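Local coordinates for protein NADH-rubredoxin oxidoreductase (Clostridium acetobutylicum, PDB 3KLJ) that catalyses the NADH-dependent reduction of rubredoxin through one bound FAD, passing electrons from NADH into the dioxygen-scavenging chains of an obligate anaerobe, at residues Y131-D134 and D135-I139; Y46-P49 and R50-E53; I139-E142 and C143-K146; K57-S60 and I61-L65. One frame throughout, in Å; residues are numbered along the deposited sequence. Where two conformers were deposited one is given.

Contact 1 of 4, residues Y131-D134 and D135-I139. With FAD (flavin-adenine dinucleotide), chain B.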
loop_
_atom_site.group_PDB
_atom_site.type_symbol
_atom_site.label_atom_id
_atom_site.label_comp_id
_atom_site.label_asym_id
_atom_site.label_seq_id
_atom_site.Cartn_x
_atom_site.Cartn_y
_atom_site.Cartn_z
ATOM N N TYR A 131 3.703 5.888 -7.915
ATOM C CA TYR A 131 2.889 4.684 -7.901
ATOM C C TYR A 131 3.494 3.622 -8.815
ATOM O O TYR A 131 3.646 2.468 -8.409
ATOM C CB TYR A 131 1.424 4.952 -8.289
ATOM C CG TYR A 131 0.558 3.781 -7.879
ATOM C CD1 TYR A 131 0.104 3.668 -6.566
ATOM C CD2 TYR A 131 0.252 2.755 -8.778
ATOM C CE1 TYR A 131 -0.649 2.579 -6.156
ATOM C CE2 TYR A 131 -0.501 1.660 -8.379
ATOM C CZ TYR A 131 -0.945 1.582 -7.057
ATOM O OH TYR A 131 -1.707 0.518 -6.628
ATOM N N SER A 132 3.854 4.034 -10.031
ATOM C CA SER A 132 4.263 3.116 -11.096
ATOM C C SER A 132 5.751 3.182 -11.406
ATOM O O SER A 132 6.441 4.111 -10.985
ATOM C CB SER A 132 3.495 3.441 -12.364
ATOM O OG SER A 132 3.925 4.689 -12.868
ATOM N N TYR A 133 6.242 2.203 -12.161
ATOM C CA TYR A 133 7.639 2.229 -12.608
ATOM C C TYR A 133 7.936 3.482 -13.435
ATOM O O TYR A 133 8.988 4.093 -13.276
ATOM C CB TYR A 133 7.994 0.964 -13.387
ATOM C CG TYR A 133 9.411 0.966 -13.926
ATOM C CD1 TYR A 133 10.502 0.747 -13.078
ATOM C CD2 TYR A 133 9.665 1.202 -15.283
ATOM C CE1 TYR A 133 11.813 0.757 -13.569
ATOM C CE2 TYR A 133 10.979 1.212 -15.783
ATOM C CZ TYR A 133 12.039 0.989 -14.919
ATOM O OH TYR A 133 13.333 0.989 -15.396
ATOM N N ASP A 134 7.004 3.862 -14.312
ATOM C CA ASP A 134 7.156 5.091 -15.103
ATOM C C ASP A 134 7.203 6.343 -14.218
ATOM O O ASP A 134 7.934 7.284 -14.519
ATOM C CB ASP A 134 6.061 5.203 -16.169
ATOM C CG ASP A 134 6.311 4.293 -17.374
ATOM O OD1 ASP A 134 7.437 3.777 -17.541
ATOM O OD2 ASP A 134 5.372 4.086 -18.165
ATOM N N ASP A 135 6.430 6.338 -13.131
ATOM C CA ASP A 135 6.462 7.398 -12.122
ATOM C C ASP A 135 7.868 7.563 -11.550
ATOM O O ASP A 135 8.408 8.672 -11.527
ATOM C CB ASP A 135 5.494 7.091 -10.968
ATOM C CG ASP A 135 4.034 7.388 -11.308
ATOM O OD1 ASP A 135 3.153 6.818 -10.632
ATOM O OD2 ASP A 135 3.764 8.192 -12.218
ATOM N N ALA A 136 8.448 6.449 -11.094
ATOM C CA ALA A 136 9.804 6.434 -10.558
ATOM C C ALA A 136 10.786 7.099 -11.522
ATOM O O ALA A 136 11.548 7.964 -11.112
ATOM C CB ALA A 136 10.246 5.014 -10.229
ATOM N N LEU A 137 10.742 6.707 -12.795
ATOM C CA LEU A 137 11.623 7.280 -13.822
ATOM C C LEU A 137 11.442 8.789 -13.964
ATOM O O LEU A 137 12.424 9.526 -14.020
ATOM C CB LEU A 137 11.401 6.598 -15.180
ATOM C CG LEU A 137 11.868 5.156 -15.401
ATOM C CD1 LEU A 137 11.728 4.797 -16.874
ATOM C CD2 LEU A 137 13.312 4.953 -14.948
ATOM N N LYS A 138 10.189 9.238 -14.032
ATOM C CA LYS A 138 9.872 10.668 -14.097
ATOM C C LYS A 138 10.447 11.420 -12.885
ATOM O O LYS A 138 11.014 12.510 -13.030
ATOM C CB LYS A 138 8.358 10.888 -14.200
ATOM C CG LYS A 138 7.760 10.568 -15.567
ATOM C CD LYS A 138 6.255 10.832 -15.581
ATOM C CE LYS A 138 5.539 9.999 -16.640
ATOM N NZ LYS A 138 5.868 10.416 -18.042
ATOM N N ILE A 139 10.297 10.840 -11.697
ATOM C CA ILE A 139 10.901 11.412 -10.491
ATOM C C ILE A 139 12.429 11.409 -10.570
ATOM O O ILE A 139 13.062 12.414 -10.250
ATOM C CB ILE A 139 10.419 10.709 -9.189
ATOM C CG1 ILE A 139 8.926 10.977 -8.971
ATOM C CG2 ILE A 139 11.215 11.219 -8.000
ATOM C CD1 ILE A 139 8.190 9.880 -8.224
HETATM P PA FAD B . -1.267 -3.008 -8.103
HETATM O O1A FAD B . -1.614 -1.543 -8.122
HETATM O O2A FAD B . 0.152 -3.268 -7.658
HETATM O O5B FAD B . -1.512 -3.633 -9.551
HETATM C C5B FAD B . -2.718 -3.393 -10.253
HETATM C C4B FAD B . -2.422 -3.304 -11.750
HETATM O O4B FAD B . -3.646 -3.187 -12.474
HETATM C C3B FAD B . -1.599 -2.061 -12.078
HETATM O O3B FAD B . -0.478 -2.440 -12.861
HETATM C C2B FAD B . -2.537 -1.159 -12.857
HETATM O O2B FAD B . -1.880 -0.454 -13.886
HETATM C C1B FAD B . -3.536 -2.151 -13.435
HETATM N N9A FAD B . -4.853 -1.559 -13.733
HETATM C C8A FAD B . -5.504 -0.573 -13.041
HETATM N N7A FAD B . -6.688 -0.329 -13.650
HETATM C C5A FAD B . -6.809 -1.147 -14.715
HETATM C C6A FAD B . -7.811 -1.301 -15.674
HETATM N N6A FAD B . -8.768 -0.379 -15.796
HETATM N N1A FAD B . -7.639 -2.242 -16.674
HETATM C C2A FAD B . -6.496 -3.017 -16.727
HETATM N N3A FAD B . -5.503 -2.849 -15.779
HETATM C C4A FAD B . -5.660 -1.928 -14.783
HETATM N N1 FAD B . 3.020 -2.622 0.536
HETATM C C2 FAD B . 3.526 -3.252 1.653
HETATM O O2 FAD B . 2.899 -4.164 2.164
HETATM N N3 FAD B . 4.746 -2.885 2.182
HETATM C C4 FAD B . 5.465 -1.866 1.603
HETATM O O4 FAD B . 6.545 -1.551 2.110
HETATM C C4X FAD B . 4.957 -1.204 0.475
HETATM N N5 FAD B . 5.666 -0.179 -0.133
HETATM C C5X FAD B . 5.160 0.463 -1.248
HETATM C C6 FAD B . 5.880 1.502 -1.853
HETATM C C7 FAD B . 5.358 2.136 -2.992
HETATM C C7M FAD B . 6.123 3.250 -3.644
HETATM C C8 FAD B . 4.123 1.743 -3.510
HETATM C C8M FAD B . 3.535 2.411 -4.728
HETATM C C9 FAD B . 3.413 0.716 -2.900
HETATM C C9A FAD B . 3.929 0.069 -1.772
HETATM N N10 FAD B . 3.215 -0.965 -1.170
HETATM C C10 FAD B . 3.727 -1.598 -0.054
HETATM C "C1'" FAD B . 1.885 -1.374 -1.713
HETATM C "C2'" FAD B . 1.965 -2.596 -2.602
HETATM O "O2'" FAD B . 2.722 -2.264 -3.749
HETATM C "C3'" FAD B . 0.546 -2.962 -2.987
HETATM O "O3'" FAD B . -0.160 -3.395 -1.838
HETATM C "C4'" FAD B . 0.473 -4.061 -4.034
HETATM O "O4'" FAD B . 1.202 -3.690 -5.197
HETATM C "C5'" FAD B . -0.987 -4.256 -4.423
HETATM O "O5'" FAD B . -1.013 -5.130 -5.522
HETATM P P FAD B . -2.284 -5.158 -6.475
HETATM O O1P FAD B . -2.072 -6.226 -7.536
HETATM O O2P FAD B . -3.559 -5.315 -5.684
HETATM O O3P FAD B . -2.359 -3.687 -7.136
#

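Contact 2 of 4, residues Y46-P49 and R50-E53. With FAD (flavin-adenine dinucleotide), chain B.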
loop_
_atom_site.group_PDB
_atom_site.type_symbol
_atom_site.label_atom_id
_atom_site.label_comp_id
_atom_site.label_asym_id
_atom_site.label_seq_id
_atom_site.Cartn_x
_atom_site.Cartn_y
_atom_site.Cartn_z
ATOM N N TYR A 46 5.290 -6.609 -11.416
ATOM C CA TYR A 46 6.527 -6.345 -10.693
ATOM C C TYR A 46 6.286 -6.072 -9.216
ATOM O O TYR A 46 5.166 -5.720 -8.811
ATOM C CB TYR A 46 7.306 -5.209 -11.353
ATOM C CG TYR A 46 6.554 -3.903 -11.539
ATOM C CD1 TYR A 46 5.876 -3.624 -12.734
ATOM C CD2 TYR A 46 6.551 -2.928 -10.537
ATOM C CE1 TYR A 46 5.210 -2.407 -12.924
ATOM C CE2 TYR A 46 5.889 -1.716 -10.710
ATOM C CZ TYR A 46 5.223 -1.458 -11.909
ATOM O OH TYR A 46 4.575 -0.250 -12.073
ATOM N N TYR A 47 7.337 -6.263 -8.420
ATOM C CA TYR A 47 7.264 -6.091 -6.971
ATOM C C TYR A 47 7.265 -4.597 -6.660
ATOM O O TYR A 47 8.314 -4.002 -6.350
ATOM C CB TYR A 47 8.436 -6.795 -6.276
ATOM C CG TYR A 47 8.148 -7.134 -4.830
ATOM C CD1 TYR A 47 8.459 -6.238 -3.811
ATOM C CD2 TYR A 47 7.551 -8.347 -4.484
ATOM C CE1 TYR A 47 8.183 -6.540 -2.473
ATOM C CE2 TYR A 47 7.279 -8.663 -3.156
ATOM C CZ TYR A 47 7.604 -7.753 -2.157
ATOM O OH TYR A 47 7.328 -8.042 -0.851
ATOM N N ARG A 48 6.077 -4.010 -6.766
ATOM C CA ARG A 48 5.876 -2.563 -6.632
ATOM C C ARG A 48 6.566 -1.889 -5.412
ATOM O O ARG A 48 7.091 -0.787 -5.568
ATOM C CB ARG A 48 4.372 -2.228 -6.674
ATOM C CG ARG A 48 4.028 -0.736 -6.896
ATOM C CD ARG A 48 2.489 -0.519 -7.014
ATOM N NE ARG A 48 1.919 -1.316 -8.109
ATOM C CZ ARG A 48 2.096 -1.060 -9.407
ATOM N NH1 ARG A 48 1.555 -1.855 -10.321
ATOM N NH2 ARG A 48 2.807 -0.010 -9.801
ATOM N N PRO A 49 6.554 -2.529 -4.207
ATOM C CA PRO A 49 7.235 -1.886 -3.069
ATOM C C PRO A 49 8.726 -1.611 -3.251
ATOM O O PRO A 49 9.297 -0.870 -2.449
ATOM C CB PRO A 49 7.008 -2.876 -1.908
ATOM C CG PRO A 49 5.688 -3.540 -2.255
ATOM C CD PRO A 49 5.780 -3.711 -3.768
ATOM N N ARG A 50 9.349 -2.163 -4.292
ATOM C CA ARG A 50 10.779 -1.937 -4.494
ATOM C C ARG A 50 11.058 -0.763 -5.437
ATOM O O ARG A 50 12.196 -0.551 -5.820
ATOM C CB ARG A 50 11.501 -3.204 -4.975
ATOM C CG ARG A 50 11.111 -4.438 -4.220
ATOM C CD ARG A 50 12.273 -5.296 -3.836
ATOM N NE ARG A 50 12.811 -6.065 -4.941
ATOM C CZ ARG A 50 14.034 -5.917 -5.449
ATOM N NH1 ARG A 50 14.868 -5.013 -4.966
ATOM N NH2 ARG A 50 14.416 -6.681 -6.453
ATOM N N LEU A 51 10.019 0.001 -5.782
ATOM C CA LEU A 51 10.175 1.175 -6.647
ATOM C C LEU A 51 11.198 2.176 -6.085
ATOM O O LEU A 51 11.909 2.838 -6.845
ATOM C CB LEU A 51 8.818 1.844 -6.932
ATOM C CG LEU A 51 7.939 1.144 -7.982
ATOM C CD1 LEU A 51 6.568 1.793 -8.072
ATOM C CD2 LEU A 51 8.602 1.111 -9.363
ATOM N N ASN A 52 11.291 2.259 -4.759
ATOM C CA ASN A 52 12.283 3.115 -4.119
ATOM C C ASN A 52 13.717 2.728 -4.493
ATOM O O ASN A 52 14.601 3.573 -4.509
ATOM C CB ASN A 52 12.083 3.138 -2.600
ATOM C CG ASN A 52 10.953 4.067 -2.180
ATOM O OD1 ASN A 52 10.849 5.189 -2.676
ATOM N ND2 ASN A 52 10.104 3.604 -1.269
ATOM N N GLU A 53 13.928 1.453 -4.825
ATOM C CA GLU A 53 15.248 0.953 -5.231
ATOM C C GLU A 53 15.623 1.326 -6.664
ATOM O O GLU A 53 16.811 1.406 -7.005
ATOM C CB GLU A 53 15.343 -0.560 -5.044
ATOM C CG GLU A 53 15.158 -1.006 -3.609
ATOM C CD GLU A 53 15.393 -2.483 -3.425
ATOM O OE1 GLU A 53 16.474 -2.976 -3.818
ATOM O OE2 GLU A 53 14.493 -3.159 -2.878
HETATM P PA FAD B . -1.267 -3.008 -8.103
HETATM O O1A FAD B . -1.614 -1.543 -8.122
HETATM O O2A FAD B . 0.152 -3.268 -7.658
HETATM O O5B FAD B . -1.512 -3.633 -9.551
HETATM C C5B FAD B . -2.718 -3.393 -10.253
HETATM C C4B FAD B . -2.422 -3.304 -11.750
HETATM O O4B FAD B . -3.646 -3.187 -12.474
HETATM C C3B FAD B . -1.599 -2.061 -12.078
HETATM O O3B FAD B . -0.478 -2.440 -12.861
HETATM C C2B FAD B . -2.537 -1.159 -12.857
HETATM O O2B FAD B . -1.880 -0.454 -13.886
HETATM C C1B FAD B . -3.536 -2.151 -13.435
HETATM N N9A FAD B . -4.853 -1.559 -13.733
HETATM C C8A FAD B . -5.504 -0.573 -13.041
HETATM N N7A FAD B . -6.688 -0.329 -13.650
HETATM C C5A FAD B . -6.809 -1.147 -14.715
HETATM C C6A FAD B . -7.811 -1.301 -15.674
HETATM N N6A FAD B . -8.768 -0.379 -15.796
HETATM N N1A FAD B . -7.639 -2.242 -16.674
HETATM C C2A FAD B . -6.496 -3.017 -16.727
HETATM N N3A FAD B . -5.503 -2.849 -15.779
HETATM C C4A FAD B . -5.660 -1.928 -14.783
HETATM N N1 FAD B . 3.020 -2.622 0.536
HETATM C C2 FAD B . 3.526 -3.252 1.653
HETATM O O2 FAD B . 2.899 -4.164 2.164
HETATM N N3 FAD B . 4.746 -2.885 2.182
HETATM C C4 FAD B . 5.465 -1.866 1.603
HETATM O O4 FAD B . 6.545 -1.551 2.110
HETATM C C4X FAD B . 4.957 -1.204 0.475
HETATM N N5 FAD B . 5.666 -0.179 -0.133
HETATM C C5X FAD B . 5.160 0.463 -1.248
HETATM C C6 FAD B . 5.880 1.502 -1.853
HETATM C C7 FAD B . 5.358 2.136 -2.992
HETATM C C7M FAD B . 6.123 3.250 -3.644
HETATM C C8 FAD B . 4.123 1.743 -3.510
HETATM C C8M FAD B . 3.535 2.411 -4.728
HETATM C C9 FAD B . 3.413 0.716 -2.900
HETATM C C9A FAD B . 3.929 0.069 -1.772
HETATM N N10 FAD B . 3.215 -0.965 -1.170
HETATM C C10 FAD B . 3.727 -1.598 -0.054
HETATM C "C1'" FAD B . 1.885 -1.374 -1.713
HETATM C "C2'" FAD B . 1.965 -2.596 -2.602
HETATM O "O2'" FAD B . 2.722 -2.264 -3.749
HETATM C "C3'" FAD B . 0.546 -2.962 -2.987
HETATM O "O3'" FAD B . -0.160 -3.395 -1.838
HETATM C "C4'" FAD B . 0.473 -4.061 -4.034
HETATM O "O4'" FAD B . 1.202 -3.690 -5.197
HETATM C "C5'" FAD B . -0.987 -4.256 -4.423
HETATM O "O5'" FAD B . -1.013 -5.130 -5.522
HETATM P P FAD B . -2.284 -5.158 -6.475
HETATM O O1P FAD B . -2.072 -6.226 -7.536
HETATM O O2P FAD B . -3.559 -5.315 -5.684
HETATM O O3P FAD B . -2.359 -3.687 -7.136
#

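Contact 3 of 4, residues I139-E142 and C143-K146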
loop_
_atom_site.group_PDB
_atom_site.type_symbol
_atom_site.label_atom_id
_atom_site.label_comp_id
_atom_site.label_asym_id
_atom_site.label_seq_id
_atom_site.Cartn_x
_atom_site.Cartn_y
_atom_site.Cartn_z
ATOM N N ILE A 139 10.297 10.840 -11.697
ATOM C CA ILE A 139 10.901 11.412 -10.491
ATOM C C ILE A 139 12.429 11.409 -10.570
ATOM O O ILE A 139 13.062 12.414 -10.250
ATOM C CB ILE A 139 10.419 10.709 -9.189
ATOM C CG1 ILE A 139 8.926 10.977 -8.971
ATOM C CG2 ILE A 139 11.215 11.219 -8.000
ATOM C CD1 ILE A 139 8.190 9.880 -8.224
ATOM N N LYS A 140 13.014 10.285 -10.992
ATOM C CA LYS A 140 14.472 10.185 -11.147
ATOM C C LYS A 140 15.023 11.371 -11.925
ATOM O O LYS A 140 15.969 12.023 -11.487
ATOM C CB LYS A 140 14.866 8.890 -11.866
ATOM C CG LYS A 140 14.963 7.657 -10.972
ATOM C CD LYS A 140 15.794 6.571 -11.653
ATOM C CE LYS A 140 17.276 6.822 -11.469
ATOM N NZ LYS A 140 18.096 6.004 -12.399
ATOM N N ASP A 141 14.397 11.655 -13.066
ATOM C CA ASP A 141 14.888 12.663 -14.003
ATOM C C ASP A 141 14.660 14.096 -13.556
ATOM O O ASP A 141 15.520 14.946 -13.780
ATOM C CB ASP A 141 14.299 12.437 -15.396
ATOM C CG ASP A 141 14.911 11.241 -16.094
ATOM O OD1 ASP A 141 14.793 10.119 -15.555
ATOM O OD2 ASP A 141 15.516 11.424 -17.173
ATOM N N GLU A 142 13.515 14.373 -12.933
ATOM C CA GLU A 142 13.266 15.724 -12.434
ATOM C C GLU A 142 14.217 16.080 -11.296
ATOM O O GLU A 142 14.683 17.216 -11.213
ATOM C CB GLU A 142 11.808 15.932 -12.020
ATOM C CG GLU A 142 10.953 16.698 -13.022
ATOM C CD GLU A 142 11.414 18.132 -13.268
ATOM O OE1 GLU A 142 10.817 19.075 -12.704
ATOM O OE2 GLU A 142 12.381 18.313 -14.024
ATOM N N CYS A 143 14.511 15.099 -10.442
ATOM C CA CYS A 143 15.463 15.271 -9.338
ATOM C C CYS A 143 16.859 15.650 -9.834
ATOM O O CYS A 143 17.504 16.517 -9.247
ATOM C CB CYS A 143 15.521 14.020 -8.450
ATOM S SG CYS A 143 14.020 13.744 -7.477
ATOM N N LYS A 144 17.318 15.011 -10.909
ATOM C CA LYS A 144 18.583 15.399 -11.557
ATOM C C LYS A 144 18.471 16.778 -12.209
ATOM O O LYS A 144 19.406 17.573 -12.161
ATOM C CB LYS A 144 19.008 14.374 -12.619
ATOM C CG LYS A 144 19.237 12.951 -12.104
ATOM C CD LYS A 144 20.003 12.125 -13.139
ATOM C CE LYS A 144 19.775 10.628 -12.966
ATOM N NZ LYS A 144 18.477 10.212 -13.560
ATOM N N ASN A 145 17.313 17.038 -12.815
ATOM C CA ASN A 145 17.033 18.279 -13.550
ATOM C C ASN A 145 16.887 19.503 -12.626
ATOM O O ASN A 145 17.488 20.549 -12.872
ATOM C CB ASN A 145 15.777 18.059 -14.414
ATOM C CG ASN A 145 15.404 19.259 -15.275
ATOM O OD1 ASN A 145 14.220 19.566 -15.424
ATOM N ND2 ASN A 145 16.396 19.919 -15.871
ATOM N N LYS A 146 16.097 19.355 -11.565
ATOM C CA LYS A 146 15.841 20.431 -10.605
ATOM C C LYS A 146 16.959 20.543 -9.574
ATOM O O LYS A 146 17.295 21.645 -9.130
ATOM C CB LYS A 146 14.499 20.216 -9.897
ATOM C CG LYS A 146 13.268 20.538 -10.748
ATOM C CD LYS A 146 12.795 21.964 -10.508
ATOM C CE LYS A 146 11.380 22.174 -11.015
ATOM N NZ LYS A 146 11.379 22.644 -12.429
#

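Contact 4 of 4, residues K57-S60 and I61-L65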
loop_
_atom_site.group_PDB
_atom_site.type_symbol
_atom_site.label_atom_id
_atom_site.label_comp_id
_atom_site.label_asym_id
_atom_site.label_seq_id
_atom_site.Cartn_x
_atom_site.Cartn_y
_atom_site.Cartn_z
ATOM N N LYS A 57 19.028 2.781 -5.983
ATOM C CA LYS A 57 20.108 1.903 -6.456
ATOM C C LYS A 57 20.273 1.889 -7.971
ATOM O O LYS A 57 21.109 1.138 -8.501
ATOM C CB LYS A 57 19.895 0.470 -5.959
ATOM C CG LYS A 57 20.240 0.223 -4.474
ATOM C CD LYS A 57 19.754 -1.164 -4.088
ATOM C CE LYS A 57 20.046 -1.507 -2.632
ATOM N NZ LYS A 57 19.256 -2.714 -2.269
ATOM N N ASN A 58 19.496 2.726 -8.659
ATOM C CA ASN A 58 19.545 2.804 -10.125
ATOM C C ASN A 58 19.212 1.451 -10.778
ATOM O O ASN A 58 19.762 1.102 -11.826
ATOM C CB ASN A 58 20.915 3.340 -10.592
ATOM C CG ASN A 58 20.963 3.630 -12.085
ATOM O OD1 ASN A 58 20.029 4.190 -12.650
ATOM N ND2 ASN A 58 22.058 3.241 -12.726
ATOM N N LYS A 59 18.324 0.689 -10.140
ATOM C CA LYS A 59 17.840 -0.575 -10.696
ATOM C C LYS A 59 16.800 -0.298 -11.783
ATOM O O LYS A 59 16.185 0.771 -11.800
ATOM C CB LYS A 59 17.270 -1.473 -9.583
ATOM C CG LYS A 59 18.389 -2.118 -8.736
ATOM C CD LYS A 59 17.831 -2.968 -7.603
ATOM C CE LYS A 59 18.971 -3.662 -6.845
ATOM N NZ LYS A 59 19.809 -4.509 -7.739
ATOM N N SER A 60 16.616 -1.245 -12.700
ATOM C CA SER A 60 15.616 -1.106 -13.761
ATOM C C SER A 60 14.404 -2.008 -13.531
ATOM O O SER A 60 14.313 -2.703 -12.498
ATOM C CB SER A 60 16.239 -1.365 -15.135
ATOM O OG SER A 60 16.713 -2.694 -15.235
ATOM N N ILE A 61 13.460 -1.968 -14.478
ATOM C CA ILE A 61 12.239 -2.770 -14.402
ATOM C C ILE A 61 12.564 -4.260 -14.286
ATOM O O ILE A 61 11.971 -4.979 -13.477
ATOM C CB ILE A 61 11.241 -2.474 -15.586
ATOM C CG1 ILE A 61 9.973 -3.338 -15.495
ATOM C CG2 ILE A 61 11.909 -2.649 -16.969
ATOM C CD1 ILE A 61 9.054 -3.037 -14.306
ATOM N N ASP A 62 13.527 -4.699 -15.085
ATOM C CA ASP A 62 13.971 -6.088 -15.103
ATOM C C ASP A 62 14.367 -6.641 -13.730
ATOM O O ASP A 62 14.148 -7.823 -13.461
ATOM C CB ASP A 62 15.110 -6.235 -16.105
ATOM C CG ASP A 62 14.806 -5.528 -17.413
ATOM O OD1 ASP A 62 13.739 -5.829 -18.003
ATOM O OD2 ASP A 62 15.612 -4.670 -17.841
ATOM N N ASP A 63 14.919 -5.780 -12.869
ATOM C CA ASP A 63 15.354 -6.186 -11.538
ATOM C C ASP A 63 14.209 -6.371 -10.550
ATOM O O ASP A 63 14.421 -6.951 -9.485
ATOM C CB ASP A 63 16.328 -5.170 -10.942
ATOM C CG ASP A 63 17.493 -4.891 -11.840
ATOM O OD1 ASP A 63 18.073 -5.852 -12.389
ATOM O OD2 ASP A 63 17.821 -3.701 -11.997
ATOM N N ILE A 64 13.019 -5.858 -10.877
ATOM C CA ILE A 64 11.885 -5.941 -9.947
ATOM C C ILE A 64 10.675 -6.737 -10.448
ATOM O O ILE A 64 9.704 -6.915 -9.705
ATOM C CB ILE A 64 11.433 -4.547 -9.395
ATOM C CG1 ILE A 64 10.955 -3.614 -10.522
ATOM C CG2 ILE A 64 12.543 -3.911 -8.528
ATOM C CD1 ILE A 64 10.112 -2.443 -10.018
ATOM N N LEU A 65 10.736 -7.207 -11.696
ATOM C CA LEU A 65 9.701 -8.089 -12.263
ATOM C C LEU A 65 9.575 -9.355 -11.413
ATOM O O LEU A 65 10.587 -9.928 -10.995
ATOM C CB LEU A 65 10.048 -8.476 -13.724
ATOM C CG LEU A 65 10.007 -7.393 -14.815
ATOM C CD1 LEU A 65 10.479 -7.900 -16.201
ATOM C CD2 LEU A 65 8.626 -6.765 -14.904
HETATM O O HOH W 1 19.142 -3.472 -14.387
#

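Contact 1 of 4, residues Y131-D134 and D135-I139
With chi1 at 69°, Ser132 holds OG between its backbone N and carbonyl carbon, facing Asp135, whose CG lies beside its own N (chi1 -78°) and brings the carboxylate back to the amides of Tyr131 and Ser132. Ser132 OG accepts from Asp135 N at 3.0 Å, and Asp135 OD1 answers by accepting from Ser132 N at 2.9 Å. This reciprocal pair is a capping box, with Ser132 as N-cap of helix 133-146. Asp135 OD1 takes a second bond from Tyr131 N, also 2.9 Å; the two amides reach it from opposite faces of the carboxylate plane and fix its rotation. From the same residue the Tyr131 side chain runs to the cofactor: its OH donates to FAD O1A at 2.5 Å, the phosphate oxygen lying in the ring plane at the edge. One turn on, Leu137 CG sits over a face of the Tyr133 ring and its CD1 meets CE2 of that ring at 3.8 Å. Asp134 turns outward to a salt bridge with Lys42.

Contact 2 of 4, residues Y46-P49 and R50-E53
Residues 46-49 and 50-53 form one continuous coil that widens: an inverse gamma turn centred on Tyr47 leads into a 3-10 segment through Arg48, Pro49 and Arg50, and helix 51-56 follows. Arg50 N donates to Tyr47 O at 2.9 Å, and Leu51 N to Arg48 O at 3.0 Å, the latter from above the carbonyl plane. Among the side chains, Tyr47 and Arg50 cross at about a right angle, with Arg50 CG 3.2 Å from Tyr47 CD1. The Arg50 chain bends at chi2 and chi3, which brings NH1 to Glu53 OE2 at 2.8 Å, a salt bridge in which OE2 lies in the guanidinium plane while NH1 stands above the carboxylate. Leu51 runs alongside the aliphatic part of Arg48, CD1 to CG 3.8 Å, while its other methyl, CD2, approaches Tyr46 CE2. The turn belongs to the FAD-binding domain of this glutathione-reductase-type fold. Arg48 is extended up to a bend at chi3 (-58°), which lays NE against the pyrophosphate: NE donates to FAD O2A at 2.7 Å, nearly straight at 167°, and NH1 adds a weak bond to the same oxygen. Glu41 forms a salt bridge with NH1 and also holds Tyr46 OH. NH2 donates to Tyr131 O and, tilted, to Tyr46 OH at 2.9 Å, so the guanidinium is gripped through all three nitrogens. Pro49 packs on one face of the flavin, its CB 3.5 Å from FAD N5.

Contact 3 of 4, residues I139-E142 and C143-K146
Cys143 opens the second half of this helical stretch by donating its N to Ile139 O at 3.1 Å, the first of four i to i+4 backbone bonds. Its SG, beside the backbone N at chi1 -70°, leans back along the helix and rests 3.8 Å from CG2, the branch methyl of Ile139. Lys144 follows with a weak bond from its N to Lys140 O. Its chain runs beside that of Lys140, and the bend at chi4 turns NZ back to lie 4.4 Å from Lys140 NZ. The two like charges may be eased by Asp141, whose OD1 is 4.2 Å from Lys144 NZ, beyond a salt bridge; Lys140 NZ also reaches Asn58 OD1 in one of that residue's two conformers. Asn145 N bonds to Asp141 O, and its side chain lies alongside that of Glu142. Lys146 N closes the series on Glu142 O. Glu142, bent at chi2 (-63°), carries its carboxylate over the Lys146 chain: OE1 touches CG of Lys146 at 3.5 Å and makes a long salt bridge to its NZ, 3.6 Å. In this C-terminal half of helix 133-146, Lys144, Asn145 and Lys146 face solvent, whereas Glu142 also touches Cys222 and Phe128. Cys143 packs against Thr170 and Cys222 of strand 222-225, a cysteine with which it can form a disulfide, not made in this structure. Ile139 packs on Phe128 of strand 127-128 and on Ile224, joining the helix to the parallel sheet of the NADH-binding domain.

Contact 4 of 4, residues K57-S60 and I61-L65
Asp63 reaches back over Ser60, and its side chain can be followed outward atom by atom. CB lies 3.5 Å from Ser60 O and also faces CB of Lys59. CG, beside the backbone N at chi1 -54°, points the carboxylate at the backbone amide of Ser60. At the tip, OD2 accepts from Ser60 N at 2.8 Å with an N-H...O angle of 158°, on its anti side and 31° out of the carboxylate plane. The same oxygen touches Lys59 CB at 3.3 Å and receives a bond from a water at 2.7 Å. That water is also hydrogen-bonded to Ser60 OG, 2.7 Å away, so it bridges the serine hydroxyl and the aspartate. Asp63 N in turn donates to Ser60 O at 3.2 Å, steeply from above the carbonyl plane, so residues 60 and 63 hold each other by both main chain and side chain across a single turn. Lys59 crosses Asp63 at about a right angle; its NZ remains 4.8 Å from OD2 of Asp63, where the opposite charges may still attract. The turn lies in the surface loop between helices 51-56 and 69-74. Its acids face outward, whereas Ile64 packs on Leu51 and Ile54 of helix 51-56, Lys59 touches Glu53 and Ile54 of that helix, and Ser60 and Ile61 meet Tyr133 of helix 133-146.

Overall arrangement
Contacts 1 and 2 both place a group on the same phosphate of FAD, Tyr131 on O1A and Arg48 on O2A, and they touch each other, with Tyr133 N bonded to Tyr46 OH. Contact 2 has the largest share of buried residues; contact 4 is a surface turn. Contacts 1 and 3 share helix 133-146, the first closing its N-terminus with a capping box, the second carrying loosely paired charges on the exposed side of its C-terminal half. Contact 4 joins contact 2 through Tyr47 N and Ile64 O, and meets contact 1 where Tyr133 packs on Ile61. Aspartates accept backbone amides in contacts 1 and 4, whereas an arginine grips phosphate in contact 2.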